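Local coordinates for carbohydrate esterase family 2 (CE2) (Chaetomium olivicolor, PDB 4XVH), which probably removes acetyl groups from xylan, pairing an SGNH-type esterase domain with a beta-sandwich carbohydrate-binding domain, at residues 157-169 with 178-191. Sequence-based numbering, arbitrary orientation.
Sequences SVVAWSGKGLIRN and SPLMPQLYTRYGAN. With PEU (2,5,8,11,14,17,20,23,26,29,32,35,38,41,44,47,50,53,56,59,62,65,68,71,74,77,80-heptacosaoxadooctacontan-82-ol), chain C.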
loop_
_atom_site.group_PDB
_atom_site.type_symbol
_atom_site.label_atom_id
_atom_site.label_comp_id
_atom_site.label_asym_id
_atom_site.label_seq_id
_atom_site.Cartn_x
_atom_site.Cartn_y
_atom_site.Cartn_z
ATOM N N SER A 157 1.865 7.076 -0.894
ATOM C CA SER A 157 2.761 6.276 -0.093
ATOM C C SER A 157 1.944 5.173 0.551
ATOM O O SER A 157 0.995 5.455 1.293
ATOM C CB SER A 157 3.445 7.114 0.988
ATOM O OG SER A 157 4.285 6.287 1.753
ATOM N N VAL A 158 2.288 3.927 0.216
ATOM C CA VAL A 158 1.647 2.766 0.811
ATOM C C VAL A 158 2.500 2.280 1.976
ATOM O O VAL A 158 3.695 2.018 1.812
ATOM C CB VAL A 158 1.483 1.611 -0.207
ATOM C CG1 VAL A 158 0.910 0.365 0.476
ATOM C CG2 VAL A 158 0.573 2.044 -1.363
ATOM N N VAL A 159 1.882 2.186 3.144
ATOM C CA VAL A 159 2.517 1.593 4.301
ATOM C C VAL A 159 1.635 0.458 4.749
ATOM O O VAL A 159 0.616 0.687 5.397
ATOM C CB VAL A 159 2.712 2.594 5.448
ATOM C CG1 VAL A 159 3.456 1.904 6.599
ATOM C CG2 VAL A 159 3.537 3.767 4.958
ATOM N N ALA A 160 2.016 -0.765 4.394
ATOM C CA ALA A 160 1.127 -1.911 4.602
ATOM C C ALA A 160 1.911 -3.181 4.707
ATOM O O ALA A 160 2.989 -3.285 4.128
ATOM C CB ALA A 160 0.127 -2.012 3.476
ATOM N N TRP A 161 1.374 -4.162 5.438
ATOM C CA TRP A 161 2.126 -5.382 5.716
ATOM C C TRP A 161 1.072 -6.484 5.933
ATOM O O TRP A 161 0.158 -6.299 6.726
ATOM C CB TRP A 161 3.016 -5.186 6.961
ATOM C CG TRP A 161 3.946 -6.306 7.308
ATOM C CD1 TRP A 161 3.653 -7.645 7.387
ATOM C CD2 TRP A 161 5.340 -6.178 7.649
ATOM N NE1 TRP A 161 4.797 -8.357 7.739
ATOM C CE2 TRP A 161 5.837 -7.476 7.906
ATOM C CE3 TRP A 161 6.218 -5.089 7.747
ATOM C CZ2 TRP A 161 7.174 -7.709 8.267
ATOM C CZ3 TRP A 161 7.544 -5.323 8.115
ATOM C CH2 TRP A 161 8.006 -6.619 8.367
ATOM N N SER A 162 1.185 -7.594 5.211
ATOM C CA SER A 162 0.161 -8.636 5.308
ATOM C C SER A 162 0.092 -9.217 6.719
ATOM O O SER A 162 1.128 -9.466 7.344
ATOM C CB SER A 162 0.420 -9.746 4.292
ATOM O OG SER A 162 0.156 -9.219 2.996
ATOM N N GLY A 163 -1.131 -9.414 7.201
ATOM C CA GLY A 163 -1.374 -10.081 8.466
ATOM C C GLY A 163 -1.430 -9.115 9.629
ATOM O O GLY A 163 -1.761 -9.518 10.742
ATOM N N LYS A 164 -1.132 -7.837 9.371
ATOM C CA LYS A 164 -1.019 -6.877 10.448
ATOM C C LYS A 164 -2.350 -6.266 10.810
ATOM O O LYS A 164 -3.234 -6.087 9.973
ATOM C CB LYS A 164 -0.023 -5.773 10.092
ATOM C CG LYS A 164 1.401 -6.291 9.905
ATOM C CD LYS A 164 1.946 -6.905 11.206
ATOM C CE LYS A 164 3.453 -7.155 11.088
ATOM N NZ LYS A 164 4.022 -7.715 12.356
ATOM N N GLY A 165 -2.477 -5.905 12.081
ATOM C CA GLY A 165 -3.684 -5.267 12.555
ATOM C C GLY A 165 -3.446 -3.909 13.206
ATOM O O GLY A 165 -2.332 -3.386 13.227
ATOM N N LEU A 166 -4.528 -3.348 13.726
ATOM C CA LEU A 166 -4.511 -2.123 14.496
ATOM C C LEU A 166 -4.204 -2.377 15.982
ATOM O O LEU A 166 -3.358 -1.701 16.560
ATOM C CB LEU A 166 -5.862 -1.431 14.361
ATOM C CG LEU A 166 -6.123 -0.150 15.162
ATOM C CD1 LEU A 166 -5.159 0.974 14.695
ATOM C CD2 LEU A 166 -7.587 0.286 15.043
ATOM N N ILE A 167 -4.928 -3.308 16.610
ATOM C CA ILE A 167 -4.666 -3.647 18.015
ATOM C C ILE A 167 -4.113 -5.063 18.157
ATOM O O ILE A 167 -3.440 -5.348 19.119
ATOM C CB ILE A 167 -5.922 -3.514 18.916
ATOM C CG1 ILE A 167 -7.016 -4.492 18.508
ATOM C CG2 ILE A 167 -6.469 -2.114 18.847
ATOM C CD1 ILE A 167 -8.137 -4.550 19.527
ATOM N N ARG A 168 -4.374 -5.942 17.190
ATOM C CA ARG A 168 -3.788 -7.270 17.244
ATOM C C ARG A 168 -3.681 -7.819 15.834
ATOM O O ARG A 168 -4.518 -7.532 14.990
ATOM C CB ARG A 168 -4.613 -8.206 18.155
ATOM C CG ARG A 168 -6.042 -8.494 17.681
ATOM C CD ARG A 168 -6.846 -9.308 18.731
ATOM N NE ARG A 168 -8.077 -9.850 18.151
ATOM C CZ ARG A 168 -8.909 -10.684 18.792
ATOM N NH1 ARG A 168 -8.671 -11.055 20.051
ATOM N NH2 ARG A 168 -10.008 -11.133 18.178
ATOM N N ASN A 169 -2.629 -8.593 15.585
ATOM C CA ASN A 169 -2.383 -9.128 14.258
ATOM C C ASN A 169 -3.182 -10.406 13.977
ATOM O O ASN A 169 -4.063 -10.778 14.773
ATOM C CB ASN A 169 -0.892 -9.370 14.079
ATOM C CG ASN A 169 -0.080 -8.073 14.153
ATOM O OD1 ASN A 169 -0.516 -7.015 13.657
ATOM N ND2 ASN A 169 1.091 -8.144 14.796
ATOM N N SER A 178 4.272 -9.629 17.288
ATOM C CA SER A 178 5.133 -8.713 16.566
ATOM C C SER A 178 4.474 -7.312 16.405
ATOM O O SER A 178 3.340 -7.124 16.828
ATOM C CB SER A 178 5.456 -9.337 15.204
ATOM O OG SER A 178 4.268 -9.452 14.448
ATOM N N PRO A 179 5.191 -6.328 15.810
ATOM C CA PRO A 179 4.624 -4.964 15.774
ATOM C C PRO A 179 3.252 -4.880 15.094
ATOM O O PRO A 179 2.996 -5.636 14.145
ATOM C CB PRO A 179 5.663 -4.179 14.961
ATOM C CG PRO A 179 6.984 -4.839 15.370
ATOM C CD PRO A 179 6.621 -6.327 15.429
ATOM N N LEU A 180 2.399 -3.981 15.603
ATOM C CA LEU A 180 1.153 -3.587 14.942
ATOM C C LEU A 180 1.395 -2.488 13.899
ATOM O O LEU A 180 2.475 -1.921 13.839
ATOM C CB LEU A 180 0.144 -3.106 15.986
ATOM C CG LEU A 180 -0.006 -4.108 17.140
ATOM C CD1 LEU A 180 -0.744 -3.499 18.331
ATOM C CD2 LEU A 180 -0.729 -5.386 16.645
ATOM N N MET A 181 0.420 -2.208 13.049
ATOM C CA MET A 181 0.642 -1.182 12.018
ATOM C C MET A 181 1.054 0.201 12.555
ATOM O O MET A 181 1.898 0.852 11.935
ATOM C CB MET A 181 -0.592 -1.027 11.120
ATOM C CG MET A 181 -0.658 -2.066 9.986
ATOM S SD MET A 181 0.910 -2.490 9.174
ATOM C CE MET A 181 1.357 -0.951 8.367
ATOM N N PRO A 182 0.477 0.661 13.689
ATOM C CA PRO A 182 0.896 2.007 14.121
ATOM C C PRO A 182 2.401 2.099 14.388
ATOM O O PRO A 182 3.042 3.079 14.001
ATOM C CB PRO A 182 0.074 2.240 15.419
ATOM C CG PRO A 182 -1.249 1.462 15.101
ATOM C CD PRO A 182 -0.698 0.185 14.459
ATOM N N GLN A 183 2.961 1.085 15.029
ATOM C CA GLN A 183 4.394 1.049 15.258
ATOM C C GLN A 183 5.169 1.019 13.940
ATOM O O GLN A 183 6.169 1.716 13.793
ATOM C CB GLN A 183 4.771 -0.173 16.130
ATOM C CG GLN A 183 6.266 -0.394 16.335
ATOM C CD GLN A 183 6.550 -1.655 17.187
ATOM O OE1 GLN A 183 5.620 -2.308 17.655
ATOM N NE2 GLN A 183 7.832 -1.989 17.382
ATOM N N LEU A 184 4.717 0.188 13.007
ATOM C CA LEU A 184 5.387 0.045 11.725
ATOM C C LEU A 184 5.362 1.364 10.961
ATOM O O LEU A 184 6.309 1.706 10.261
ATOM C CB LEU A 184 4.727 -1.073 10.905
ATOM C CG LEU A 184 5.010 -2.450 11.572
ATOM C CD1 LEU A 184 4.320 -3.612 10.857
ATOM C CD2 LEU A 184 6.509 -2.714 11.746
ATOM N N TYR A 185 4.259 2.095 11.096
ATOM C CA TYR A 185 4.130 3.410 10.460
ATOM C C TYR A 185 5.166 4.450 10.940
ATOM O O TYR A 185 5.323 5.505 10.295
ATOM C CB TYR A 185 2.719 3.953 10.678
ATOM C CG TYR A 185 2.345 5.187 9.869
ATOM C CD1 TYR A 185 2.105 5.107 8.489
ATOM C CD2 TYR A 185 2.197 6.413 10.490
ATOM C CE1 TYR A 185 1.737 6.236 7.764
ATOM C CE2 TYR A 185 1.839 7.522 9.782
ATOM C CZ TYR A 185 1.616 7.447 8.433
ATOM O OH TYR A 185 1.230 8.587 7.759
ATOM N N THR A 186 5.889 4.166 12.026
ATOM C CA THR A 186 6.937 5.106 12.473
ATOM C C THR A 186 8.293 4.830 11.827
ATOM O O THR A 186 9.266 5.561 12.060
ATOM C CB THR A 186 7.170 5.083 14.004
ATOM O OG1 THR A 186 7.742 3.830 14.388
ATOM C CG2 THR A 186 5.868 5.313 14.779
ATOM N N ARG A 187 8.367 3.773 11.025
ATOM C CA ARG A 187 9.655 3.334 10.490
ATOM C C ARG A 187 9.891 3.874 9.100
ATOM O O ARG A 187 8.939 4.033 8.366
ATOM C CB ARG A 187 9.712 1.786 10.457
ATOM C CG ARG A 187 9.620 1.136 11.835
ATOM C CD ARG A 187 9.595 -0.384 11.688
ATOM N NE ARG A 187 9.687 -1.034 12.990
ATOM C CZ ARG A 187 9.851 -2.340 13.140
ATOM N NH1 ARG A 187 9.948 -3.124 12.067
ATOM N NH2 ARG A 187 9.920 -2.857 14.358
ATOM N N TYR A 188 11.147 4.115 8.721
ATOM C CA TYR A 188 11.428 4.588 7.367
ATOM C C TYR A 188 11.187 3.440 6.400
ATOM O O TYR A 188 10.152 3.387 5.743
ATOM C CB TYR A 188 12.870 5.097 7.187
ATOM C CG TYR A 188 12.903 6.321 6.271
ATOM C CD1 TYR A 188 13.591 7.479 6.624
ATOM C CD2 TYR A 188 12.076 6.364 5.140
ATOM C CE1 TYR A 188 13.577 8.603 5.796
ATOM C CE2 TYR A 188 12.037 7.476 4.322
ATOM C CZ TYR A 188 12.794 8.586 4.648
ATOM O OH TYR A 188 12.709 9.678 3.814
ATOM N N GLY A 189 12.151 2.520 6.304
ATOM C CA GLY A 189 11.904 1.269 5.611
ATOM C C GLY A 189 11.258 0.329 6.601
ATOM O O GLY A 189 11.407 0.524 7.816
ATOM N N ALA A 190 10.565 -0.695 6.102
ATOM C CA ALA A 190 9.779 -1.568 6.970
ATOM C C ALA A 190 10.558 -2.238 8.076
ATOM O O ALA A 190 9.980 -2.520 9.126
ATOM C CB ALA A 190 9.083 -2.646 6.155
ATOM N N ASN A 191 11.848 -2.528 7.864
ATOM C CA ASN A 191 12.616 -3.189 8.916
ATOM C C ASN A 191 13.595 -2.243 9.586
ATOM O O ASN A 191 14.476 -2.683 10.273
ATOM C CB ASN A 191 13.382 -4.387 8.376
ATOM C CG ASN A 191 12.478 -5.420 7.762
ATOM O OD1 ASN A 191 12.680 -5.828 6.621
ATOM N ND2 ASN A 191 11.491 -5.857 8.508
HETATM C CAA PEU C . 12.838 -12.774 3.989
HETATM O OAB PEU C . 11.907 -13.814 4.336
HETATM C CAC PEU C . 12.109 -14.332 5.708
HETATM C CAD PEU C . 11.200 -15.484 6.279
HETATM O OAE PEU C . 11.276 -16.714 5.518
HETATM C CAF PEU C . 10.787 -16.595 4.144
HETATM C CAG PEU C . 9.287 -16.466 3.829
HETATM O OAH PEU C . 8.545 -15.407 4.453
HETATM C CAI PEU C . 7.199 -15.326 3.906
HETATM C CAJ PEU C . 6.278 -14.408 4.719
HETATM O OAK PEU C . 4.965 -14.319 4.105
HETATM C CAL PEU C . 4.013 -13.845 5.081
HETATM C CAM PEU C . 2.588 -13.725 4.553
HETATM O OAN PEU C . 1.819 -13.484 5.749
HETATM C CAO PEU C . 0.390 -13.445 5.538
HETATM C CAP PEU C . -0.040 -13.740 6.961
HETATM O OAQ PEU C . -1.390 -13.864 7.472
HETATM C CAR PEU C . -2.302 -14.803 6.820
HETATM C CAS PEU C . -2.988 -14.452 5.475
HETATM O OAT PEU C . -3.905 -13.289 5.549
HETATM C CAU PEU C . -3.304 -12.007 5.903
HETATM C CAV PEU C . -4.356 -10.880 5.976
HETATM O OAW PEU C . -3.863 -9.552 6.286
#
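Lys164 and Asn169 converge on one carbonyl, Pro179 O, from different directions. Lys164 turns at chi2 (-62°) and then runs extended, so that NZ donates a hydrogen bond of 2.9 Å to Pro179 O, in the carbonyl plane. A lysine suits this place because its methylenes pack on Trp161 and Leu184 while its ammonium group serves Pro179 O: CE lies over one face of the Trp161 ring, toward its rim, and Leu184 CD1 touches both CE and Trp161 CE3. Asn169 ND2 donates a second hydrogen bond to Pro179 O (3.2 Å) from above the carbonyl plane, while OD1 accepts one from Gly165 N (2.7 Å), so the amide ties its own loop to the facing one. A leucine in place of Asn169 would probably leave Gly165 N without this acceptor and cost Pro179 O one of its two donors across the contact. Beside the Asn169 amide, the backbone hydrogen bond from Met181 N to Gly165 O (3.0 Å) is nearly straight, pinning the start of helix 181-184. Met181, flexible and unbranched, folds at chi2 and chi3, laying SD 3.5 Å from Lys164 CB and tucking CE against Val159 O. Val159, beta-branched as suits a strand, meets the edge of the Tyr185 ring, whose OH bonds to Asp113. Gly163 N hydrogen-bonds the bound polyether. Helix 181-184 packs between edge strand 155-160, paired with strand 111-116, and helix 228-243, which touches Leu166, Ile167, Pro182 and Tyr185.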